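Local coordinates for putative Lipoprotein (Clostridium perfringens, PDB 5J7R) that is a putative lipoprotein of uncertain function, carrying a sporulation and spore germination domain and probably tethered to the cell membrane, at residues Asp20-Asp24 and Val49-Leu55; Ile60-Gln65 and Leu77-Leu83; Asn128-Ile132 and Ile148-Gly153. One frame throughout, in Å; residues are numbered along the deposited sequence.

Interaction 1. Residues Asp20-Asp24 and Val49-Leu55; sequences DLIGD and VDGDEIL. With MG (magnesium ion), chain E.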
loop_
_atom_site.group_PDB
_atom_site.type_symbol
_atom_site.label_atom_id
_atom_site.label_comp_id
_atom_site.label_asym_id
_atom_site.label_seq_id
_atom_site.Cartn_x
_atom_site.Cartn_y
_atom_site.Cartn_z
ATOM N N ASP A 20 1.936 7.752 8.265
ATOM C CA ASP A 20 2.388 6.764 7.298
ATOM C C ASP A 20 1.338 6.688 6.218
ATOM O O ASP A 20 0.160 6.651 6.510
ATOM C CB ASP A 20 2.625 5.379 7.918
ATOM C CG ASP A 20 3.867 5.334 8.792
ATOM O OD1 ASP A 20 4.442 6.420 9.093
ATOM O OD2 ASP A 20 4.278 4.209 9.162
ATOM N N LEU A 21 1.786 6.647 4.973
ATOM C CA LEU A 21 0.900 6.637 3.829
ATOM C C LEU A 21 -0.006 5.396 3.776
ATOM O O LEU A 21 -1.229 5.533 3.685
ATOM C CB LEU A 21 1.733 6.810 2.564
ATOM C CG LEU A 21 1.028 7.336 1.336
ATOM C CD1 LEU A 21 2.067 7.484 0.240
ATOM C CD2 LEU A 21 -0.137 6.481 0.887
ATOM N N ILE A 22 0.598 4.207 3.819
ATOM C CA ILE A 22 -0.155 2.938 3.801
ATOM C C ILE A 22 -0.090 2.196 5.154
ATOM O O ILE A 22 -1.056 1.581 5.561
ATOM C CB ILE A 22 0.357 1.970 2.711
ATOM C CG1 ILE A 22 0.451 2.686 1.351
ATOM C CG2 ILE A 22 -0.551 0.741 2.645
ATOM C CD1 ILE A 22 1.121 1.875 0.258
ATOM N N GLY A 23 1.059 2.230 5.825
ATOM C CA GLY A 23 1.233 1.557 7.127
ATOM C C GLY A 23 1.437 0.052 7.013
ATOM O O GLY A 23 1.428 -0.497 5.919
ATOM N N ASP A 24 1.641 -0.613 8.153
ATOM C CA ASP A 24 1.887 -2.059 8.174
ATOM C C ASP A 24 0.637 -2.876 7.869
ATOM O O ASP A 24 -0.456 -2.481 8.243
ATOM C CB ASP A 24 2.440 -2.501 9.547
ATOM C CG ASP A 24 3.807 -1.907 9.865
ATOM O OD1 ASP A 24 4.460 -1.339 8.965
ATOM O OD2 ASP A 24 4.231 -2.017 11.043
ATOM N N VAL A 49 3.892 -6.812 6.070
ATOM C CA VAL A 49 4.198 -6.018 4.908
ATOM C C VAL A 49 4.176 -4.583 5.340
ATOM O O VAL A 49 3.158 -4.102 5.783
ATOM C CB VAL A 49 3.119 -6.176 3.823
ATOM C CG1 VAL A 49 3.432 -5.306 2.620
ATOM C CG2 VAL A 49 2.983 -7.629 3.406
ATOM N N ASP A 50 5.306 -3.916 5.210
ATOM C CA ASP A 50 5.431 -2.504 5.549
ATOM C C ASP A 50 5.073 -1.722 4.286
ATOM O O ASP A 50 5.884 -1.648 3.388
ATOM C CB ASP A 50 6.880 -2.267 6.024
ATOM C CG ASP A 50 7.198 -0.841 6.374
ATOM O OD1 ASP A 50 6.776 0.098 5.705
ATOM O OD2 ASP A 50 8.008 -0.650 7.277
ATOM N N GLY A 51 3.865 -1.144 4.237
ATOM C CA GLY A 51 3.398 -0.435 3.037
ATOM C C GLY A 51 4.270 0.651 2.455
ATOM O O GLY A 51 4.454 0.710 1.239
ATOM N N ASP A 52 4.779 1.530 3.311
ATOM C CA ASP A 52 5.661 2.605 2.859
ATOM C C ASP A 52 6.934 2.029 2.241
ATOM O O ASP A 52 7.455 2.618 1.295
ATOM C CB ASP A 52 5.970 3.596 3.994
ATOM C CG ASP A 52 4.733 4.390 4.434
ATOM O OD1 ASP A 52 3.631 4.144 3.895
ATOM O OD2 ASP A 52 4.871 5.277 5.316
ATOM N N GLU A 53 7.440 0.893 2.755
ATOM C CA GLU A 53 8.637 0.282 2.162
ATOM C C GLU A 53 8.317 -0.313 0.819
ATOM O O GLU A 53 9.112 -0.169 -0.104
ATOM C CB GLU A 53 9.287 -0.764 3.050
ATOM C CG GLU A 53 9.892 -0.177 4.306
ATOM C CD GLU A 53 10.707 -1.180 5.117
ATOM O OE1 GLU A 53 11.517 -0.756 5.980
ATOM O OE2 GLU A 53 10.556 -2.396 4.885
ATOM N N ILE A 54 7.175 -0.983 0.691
ATOM C CA ILE A 54 6.842 -1.549 -0.630
ATOM C C ILE A 54 6.573 -0.443 -1.646
ATOM O O ILE A 54 6.934 -0.602 -2.785
ATOM C CB ILE A 54 5.802 -2.696 -0.717
ATOM C CG1 ILE A 54 4.379 -2.241 -0.459
ATOM C CG2 ILE A 54 6.245 -3.827 0.178
ATOM C CD1 ILE A 54 3.372 -3.330 -0.770
ATOM N N LEU A 55 5.947 0.659 -1.225
ATOM C CA LEU A 55 5.674 1.784 -2.126
ATOM C C LEU A 55 6.984 2.451 -2.536
ATOM O O LEU A 55 7.221 2.691 -3.722
ATOM C CB LEU A 55 4.761 2.809 -1.466
ATOM C CG LEU A 55 4.372 4.024 -2.309
ATOM C CD1 LEU A 55 3.650 3.610 -3.584
ATOM C CD2 LEU A 55 3.498 4.943 -1.483
HETATM MG MG MG E . 8.394 0.802 9.062
HETATM O O HOH W 1 6.087 0.981 9.059
HETATM O O HOH W 2 7.942 2.282 7.063
HETATM O O HOH W 3 10.124 0.684 8.073
HETATM O O HOH W 4 8.519 2.495 9.939
#
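Asp52, in the first turn of helix 51-65, reaches across to the loop Asp20-Asp24 and accepts from Ile22 N on OD1 at 3.0 Å, nearly straight (178°) and almost in line with the C-O bond. The contact surrounds the N-terminus of this helix, which Asp50 caps. Asp52 OD2 gets a longer, weak bond from Leu21 N; its stronger partner is the hydroxyl of Ser126. With chi1 at -67°, CG lies beside the backbone N, which swings the carboxylate toward the loop. The carboxylate of Asp20, poorly ordered, comes within 4.0 Å of it (OD1 to Asp52 OD2), a like-charge approach; Asp20 also lies near Glu43 of the third subunit.

Next to this grip, Gly51 N donates to Gly23 O (3.0 Å), meeting it from above the carbonyl plane, and Ile22 CB packs at 3.9 Å on the bare CA of Gly51. Farther out, Leu21 CD1 meets Leu55 CD2 at 3.4 Å, the two side chains crossing at about a right angle; the second subunit packs on both, its Ile25 on Leu21 and its Val49 on Leu55.

Asp24 and Asp50 form a non-hydrogen-bonded antiparallel pair, and Asp24 also pairs in parallel with a strand of the third subunit. At the N-cap, Asp50 OD1 accepts Glu53 N from above the carboxylate plane, while OD2 binds the magnesium ion at 2.3 Å. Four waters are the other modelled ligands, and three donate to protein oxygens: water 1 to Asp24 OD1, water 2 to Asp50 OD1 and water 3 to Glu53 OE1, the last at 2.9 Å.

Interaction 2. Residues Ile60-Gln65 and Leu77-Leu83; sequences IQALIQ and LPKDTKL
Leu77 begins the chain's return along the last turns of helix 51-65, its CD1 touching Ile64 CG1 at 3.8 Å; a type I beta turn, Pro78 to Thr81, then leads into strand 83-89. The backbones meet through a water that donates to both Leu77 O and Ile64 O. In the turn, Pro78 O is gripped twice by Thr81, through its N at 3.1 Å and its OG1 at 2.8 Å, both from the same face of the carbonyl plane; this fixes the hydroxyl's direction. Past Lys79, whose carbonyl O lies 3.9 Å from Ile64 CG2, that same methyl presses on Thr81 O at 3.3 Å. Ile64 is the main contact residue: CG2 works on the turn's carbonyls, while CD1 reaches the methyl of Thr81 and the backbone N of Leu83. Lys82 turns away and its amide binds Ser98 OG.

Leu83 closes the walk, its CG set anti to the backbone N (chi1 -180°) so that the two methyls reach the helix. It also touches Ile95 and Leu97 of strand 92-97. Leu83 CD1 touches Ile60 CG2 at 3.9 Å, the side chains crossing at about a right angle. Gln61, bent at chi2, brings its amide end alongside Leu83 CB and CD2, with NE2 3.5 Å from CD2.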
loop_
_atom_site.group_PDB
_atom_site.type_symbol
_atom_site.label_atom_id
_atom_site.label_comp_id
_atom_site.label_asym_id
_atom_site.label_seq_id
_atom_site.Cartn_x
_atom_site.Cartn_y
_atom_site.Cartn_z
ATOM N N ILE A 60 11.434 3.620 -6.434
ATOM C CA ILE A 60 12.838 3.556 -6.846
ATOM C C ILE A 60 12.978 2.671 -8.073
ATOM O O ILE A 60 13.808 2.944 -8.948
ATOM C CB ILE A 60 13.780 3.032 -5.725
ATOM C CG1 ILE A 60 13.752 3.965 -4.515
ATOM C CG2 ILE A 60 15.227 2.907 -6.216
ATOM C CD1 ILE A 60 14.178 5.392 -4.799
ATOM N N GLN A 61 12.163 1.619 -8.140
ATOM C CA GLN A 61 12.251 0.686 -9.274
ATOM C C GLN A 61 11.796 1.429 -10.489
ATOM O O GLN A 61 12.322 1.233 -11.568
ATOM C CB GLN A 61 11.295 -0.523 -9.133
ATOM C CG GLN A 61 11.891 -1.831 -9.652
ATOM C CD GLN A 61 13.010 -2.415 -8.805
ATOM O OE1 GLN A 61 14.113 -2.602 -9.309
ATOM N NE2 GLN A 61 12.750 -2.694 -7.531
ATOM N N ALA A 62 10.768 2.254 -10.305
ATOM C CA ALA A 62 10.212 3.039 -11.398
ATOM C C ALA A 62 11.212 4.073 -11.928
ATOM O O ALA A 62 11.264 4.313 -13.128
ATOM C CB ALA A 62 8.911 3.705 -10.981
ATOM N N LEU A 63 11.999 4.665 -11.040
ATOM C CA LEU A 63 13.031 5.636 -11.445
ATOM C C LEU A 63 14.118 4.948 -12.268
ATOM O O LEU A 63 14.583 5.495 -13.252
ATOM C CB LEU A 63 13.664 6.340 -10.226
ATOM C CG LEU A 63 12.786 7.267 -9.408
ATOM C CD1 LEU A 63 13.533 7.771 -8.187
ATOM C CD2 LEU A 63 12.295 8.444 -10.240
ATOM N N ILE A 64 14.515 3.751 -11.850
ATOM C CA ILE A 64 15.539 2.972 -12.553
ATOM C C ILE A 64 15.062 2.584 -13.951
ATOM O O ILE A 64 15.850 2.575 -14.882
ATOM C CB ILE A 64 15.933 1.711 -11.760
ATOM C CG1 ILE A 64 16.653 2.117 -10.467
ATOM C CG2 ILE A 64 16.865 0.825 -12.584
ATOM C CD1 ILE A 64 16.885 0.975 -9.495
ATOM N N GLN A 65 13.785 2.250 -14.093
ATOM C CA GLN A 65 13.235 1.898 -15.410
ATOM C C GLN A 65 13.345 3.071 -16.382
ATOM O O GLN A 65 13.388 2.863 -17.591
ATOM C CB GLN A 65 11.787 1.417 -15.308
ATOM C CG GLN A 65 11.646 0.072 -14.609
ATOM C CD GLN A 65 10.194 -0.324 -14.368
ATOM O OE1 GLN A 65 9.289 0.218 -14.991
ATOM N NE2 GLN A 65 9.972 -1.290 -13.469
ATOM N N LEU A 77 19.396 7.516 -13.312
ATOM C CA LEU A 77 20.245 6.393 -12.903
ATOM C C LEU A 77 20.450 5.489 -14.109
ATOM O O LEU A 77 19.585 5.439 -14.979
ATOM C CB LEU A 77 19.590 5.570 -11.783
ATOM C CG LEU A 77 19.433 6.184 -10.389
ATOM C CD1 LEU A 77 18.558 5.308 -9.509
ATOM C CD2 LEU A 77 20.795 6.419 -9.747
ATOM N N PRO A 78 21.595 4.784 -14.180
ATOM C CA PRO A 78 21.825 3.856 -15.295
ATOM C C PRO A 78 20.739 2.777 -15.374
ATOM O O PRO A 78 20.246 2.321 -14.340
ATOM C CB PRO A 78 23.174 3.232 -14.953
ATOM C CG PRO A 78 23.872 4.292 -14.185
ATOM C CD PRO A 78 22.803 4.929 -13.349
ATOM N N LYS A 79 20.381 2.380 -16.591
ATOM C CA LYS A 79 19.327 1.388 -16.802
ATOM C C LYS A 79 19.648 0.014 -16.202
ATOM O O LYS A 79 18.750 -0.671 -15.709
ATOM C CB LYS A 79 18.956 1.302 -18.283
ATOM C CG LYS A 79 17.728 0.413 -18.512
ATOM C CD LYS A 79 16.818 0.945 -19.618
ATOM C CE LYS A 79 15.748 -0.038 -20.030
ATOM N NZ LYS A 79 14.952 0.448 -21.190
ATOM N N ASP A 80 20.926 -0.367 -16.236
ATOM C CA ASP A 80 21.361 -1.659 -15.676
ATOM C C ASP A 80 21.436 -1.670 -14.132
ATOM O O ASP A 80 21.712 -2.717 -13.542
ATOM C CB ASP A 80 22.679 -2.161 -16.309
ATOM C CG ASP A 80 23.835 -1.178 -16.168
ATOM O OD1 ASP A 80 23.648 -0.064 -15.636
ATOM O OD2 ASP A 80 24.944 -1.528 -16.628
ATOM N N THR A 81 21.190 -0.520 -13.492
ATOM C CA THR A 81 21.192 -0.428 -12.025
ATOM C C THR A 81 20.142 -1.368 -11.465
ATOM O O THR A 81 19.083 -1.562 -12.057
ATOM C CB THR A 81 20.869 1.003 -11.521
ATOM O OG1 THR A 81 21.819 1.929 -12.064
ATOM C CG2 THR A 81 20.906 1.089 -9.993
ATOM N N LYS A 82 20.438 -1.942 -10.314
ATOM C CA LYS A 82 19.538 -2.869 -9.680
ATOM C C LYS A 82 19.333 -2.483 -8.241
ATOM O O LYS A 82 20.287 -2.138 -7.555
ATOM C CB LYS A 82 20.135 -4.264 -9.733
ATOM C CG LYS A 82 20.335 -4.788 -11.165
ATOM C CD LYS A 82 20.907 -6.194 -11.149
ATOM C CE LYS A 82 21.439 -6.643 -12.495
ATOM N NZ LYS A 82 21.831 -8.080 -12.503
ATOM N N LEU A 83 18.087 -2.542 -7.792
ATOM C CA LEU A 83 17.764 -2.227 -6.413
ATOM C C LEU A 83 17.991 -3.494 -5.567
ATOM O O LEU A 83 17.270 -4.474 -5.708
ATOM C CB LEU A 83 16.315 -1.750 -6.310
ATOM C CG LEU A 83 15.819 -1.368 -4.918
ATOM C CD1 LEU A 83 16.638 -0.253 -4.312
ATOM C CD2 LEU A 83 14.379 -0.951 -5.009
HETATM O O HOH W 5 16.283 -2.145 -10.832
HETATM O O HOH W 6 17.017 5.035 -16.015
#

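Interaction 3. Residues Asn128-Ile132 and Ile148-Gly153; sequences NKINI and ISKPFG
Ile130 and Phe152 hold the tight half of this contact, gripping each other by backbone and side chain. They make a single antiparallel hydrogen-bonded bridge: Ile130 N donates to Phe152 O at 2.9 Å (169°), and Phe152 N returns the bond to Ile130 O. The side chains meet as well. Phe152 CG sits between the backbone N and the carbonyl carbon (chi1 62°), a position that brings the ring back toward Ile130, although the CB bond leads away from the strand; Ile130 CG1 takes the corresponding place on its own residue and lies over one face of the ring in a CH-pi contact, 4.0 Å from the centroid and offset toward the rim. CZ is its nearest ring atom. Ile132 CD1 approaches the same CZ near the ring plane, at 4.3 Å, and Ile132 CB rests on Ile148 CD1 at 3.9 Å, extending the apolar patch toward Ile148 at the start of segment 148-153. Where the segments diverge, a water lies between Ile132 O and Ile148 O.

The other side is looser and faces solvent. Pro151 and Asn131 lie alongside each other, pointing the same way, with Pro151 CG 4.2 Å from Asn131 CG. Lys129 lays its CB 3.5 Å from Phe152 O, then runs on extended and away.

Strand 129-134 is an outermost strand of the chain's three-stranded mixed sheet, parallel to 92-97 and bonded to it through Ala93 and Ile95. Helix 107-121, the crossover of this beta-alpha-beta unit, packs Ile118 against both Ile130 and Phe152, so segment 148-153 lies along the strand's outer edge beside the helix.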
loop_
_atom_site.group_PDB
_atom_site.type_symbol
_atom_site.label_atom_id
_atom_site.label_comp_id
_atom_site.label_asym_id
_atom_site.label_seq_id
_atom_site.Cartn_x
_atom_site.Cartn_y
_atom_site.Cartn_z
ATOM N N ASN A 128 12.042 11.815 5.292
ATOM C CA ASN A 128 12.582 13.174 5.208
ATOM C C ASN A 128 14.019 13.187 4.675
ATOM O O ASN A 128 14.494 14.225 4.221
ATOM C CB ASN A 128 12.529 13.862 6.573
ATOM C CG ASN A 128 11.105 14.100 7.055
ATOM O OD1 ASN A 128 10.175 14.269 6.257
ATOM N ND2 ASN A 128 10.932 14.139 8.370
ATOM N N LYS A 129 14.703 12.042 4.731
ATOM C CA LYS A 129 16.078 11.928 4.247
ATOM C C LYS A 129 16.308 10.585 3.571
ATOM O O LYS A 129 15.525 9.643 3.746
ATOM C CB LYS A 129 17.061 12.055 5.409
ATOM C CG LYS A 129 16.958 13.359 6.172
ATOM C CD LYS A 129 18.014 13.459 7.255
ATOM C CE LYS A 129 17.904 14.808 7.948
ATOM N NZ LYS A 129 18.843 14.993 9.089
ATOM N N ILE A 130 17.378 10.505 2.782
ATOM C CA ILE A 130 17.736 9.262 2.105
ATOM C C ILE A 130 19.200 8.960 2.388
ATOM O O ILE A 130 20.013 9.857 2.584
ATOM C CB ILE A 130 17.483 9.286 0.578
ATOM C CG1 ILE A 130 18.467 10.216 -0.144
ATOM C CG2 ILE A 130 16.029 9.660 0.296
ATOM C CD1 ILE A 130 18.327 10.208 -1.651
ATOM N N ASN A 131 19.506 7.676 2.428
ATOM C CA ASN A 131 20.838 7.197 2.660
ATOM C C ASN A 131 21.079 6.186 1.555
ATOM O O ASN A 131 20.529 5.088 1.579
ATOM C CB ASN A 131 20.931 6.547 4.042
ATOM C CG ASN A 131 22.332 6.067 4.381
ATOM O OD1 ASN A 131 23.312 6.463 3.761
ATOM N ND2 ASN A 131 22.426 5.218 5.386
ATOM N N ILE A 132 21.878 6.573 0.567
ATOM C CA ILE A 132 22.189 5.697 -0.556
ATOM C C ILE A 132 23.396 4.841 -0.218
ATOM O O ILE A 132 24.392 5.343 0.272
ATOM C CB ILE A 132 22.445 6.492 -1.848
ATOM C CG1 ILE A 132 21.189 7.303 -2.199
ATOM C CG2 ILE A 132 22.825 5.534 -2.979
ATOM C CD1 ILE A 132 21.308 8.204 -3.406
ATOM N N ILE A 148 27.867 11.479 -0.513
ATOM C CA ILE A 148 26.684 10.734 -0.017
ATOM C C ILE A 148 27.114 9.713 1.047
ATOM O O ILE A 148 26.578 8.614 1.142
ATOM C CB ILE A 148 25.858 10.067 -1.142
ATOM C CG1 ILE A 148 26.697 9.094 -1.955
ATOM C CG2 ILE A 148 25.313 11.148 -2.069
ATOM C CD1 ILE A 148 25.844 8.210 -2.837
ATOM N N SER A 149 28.090 10.119 1.848
ATOM C CA SER A 149 28.644 9.292 2.911
ATOM C C SER A 149 27.667 9.109 4.069
ATOM O O SER A 149 27.688 8.070 4.735
ATOM C CB SER A 149 29.948 9.923 3.427
ATOM O OG SER A 149 30.540 9.149 4.449
ATOM N N LYS A 150 26.807 10.106 4.298
ATOM C CA LYS A 150 25.838 10.045 5.390
ATOM C C LYS A 150 24.423 10.328 4.842
ATOM O O LYS A 150 24.257 10.597 3.642
ATOM C CB LYS A 150 26.261 11.043 6.495
ATOM C CG LYS A 150 27.738 10.932 6.850
ATOM C CD LYS A 150 28.161 11.928 7.913
ATOM C CE LYS A 150 29.668 11.975 8.100
ATOM N NZ LYS A 150 30.152 13.074 8.987
ATOM N N PRO A 151 23.385 10.192 5.692
ATOM C CA PRO A 151 22.026 10.488 5.211
ATOM C C PRO A 151 21.876 11.968 4.868
ATOM O O PRO A 151 22.562 12.802 5.468
ATOM C CB PRO A 151 21.141 10.122 6.408
ATOM C CG PRO A 151 21.940 9.134 7.184
ATOM C CD PRO A 151 23.365 9.561 7.023
ATOM N N PHE A 152 20.994 12.293 3.922
ATOM C CA PHE A 152 20.791 13.686 3.508
ATOM C C PHE A 152 19.397 13.945 2.953
ATOM O O PHE A 152 18.733 13.033 2.457
ATOM C CB PHE A 152 21.847 14.096 2.464
ATOM C CG PHE A 152 21.795 13.298 1.189
ATOM C CD1 PHE A 152 22.455 12.086 1.090
ATOM C CD2 PHE A 152 21.095 13.764 0.087
ATOM C CE1 PHE A 152 22.397 11.334 -0.074
ATOM C CE2 PHE A 152 21.039 13.022 -1.085
ATOM C CZ PHE A 152 21.694 11.805 -1.165
ATOM N N GLY A 153 18.970 15.202 3.060
ATOM C CA GLY A 153 17.674 15.663 2.564
ATOM C C GLY A 153 17.920 16.693 1.476
ATOM O O GLY A 153 19.064 16.889 1.059
HETATM O O HOH W 7 26.692 5.801 1.478
#

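How the interactions relate
Interactions 1 and 2 use the two ends of helix 51-65, on opposite sides of the chain's centre and about 20 Å apart between centres. Interaction 1 is the most buried of the three and the most polar, with carboxylates, a helix cap and a magnesium ion, and three other subunits come close to it. Interaction 2 is only partly buried; its two segments meet through aliphatic side chains and bridging water, and it touches the second subunit alone. Interaction 3 is similarly mixed in burial but combines one backbone bridge at a sheet edge with an aromatic and aliphatic cluster, with no other chain touching it. Helix 107-121 is the common neighbour of interactions 2 and 3, packing on both.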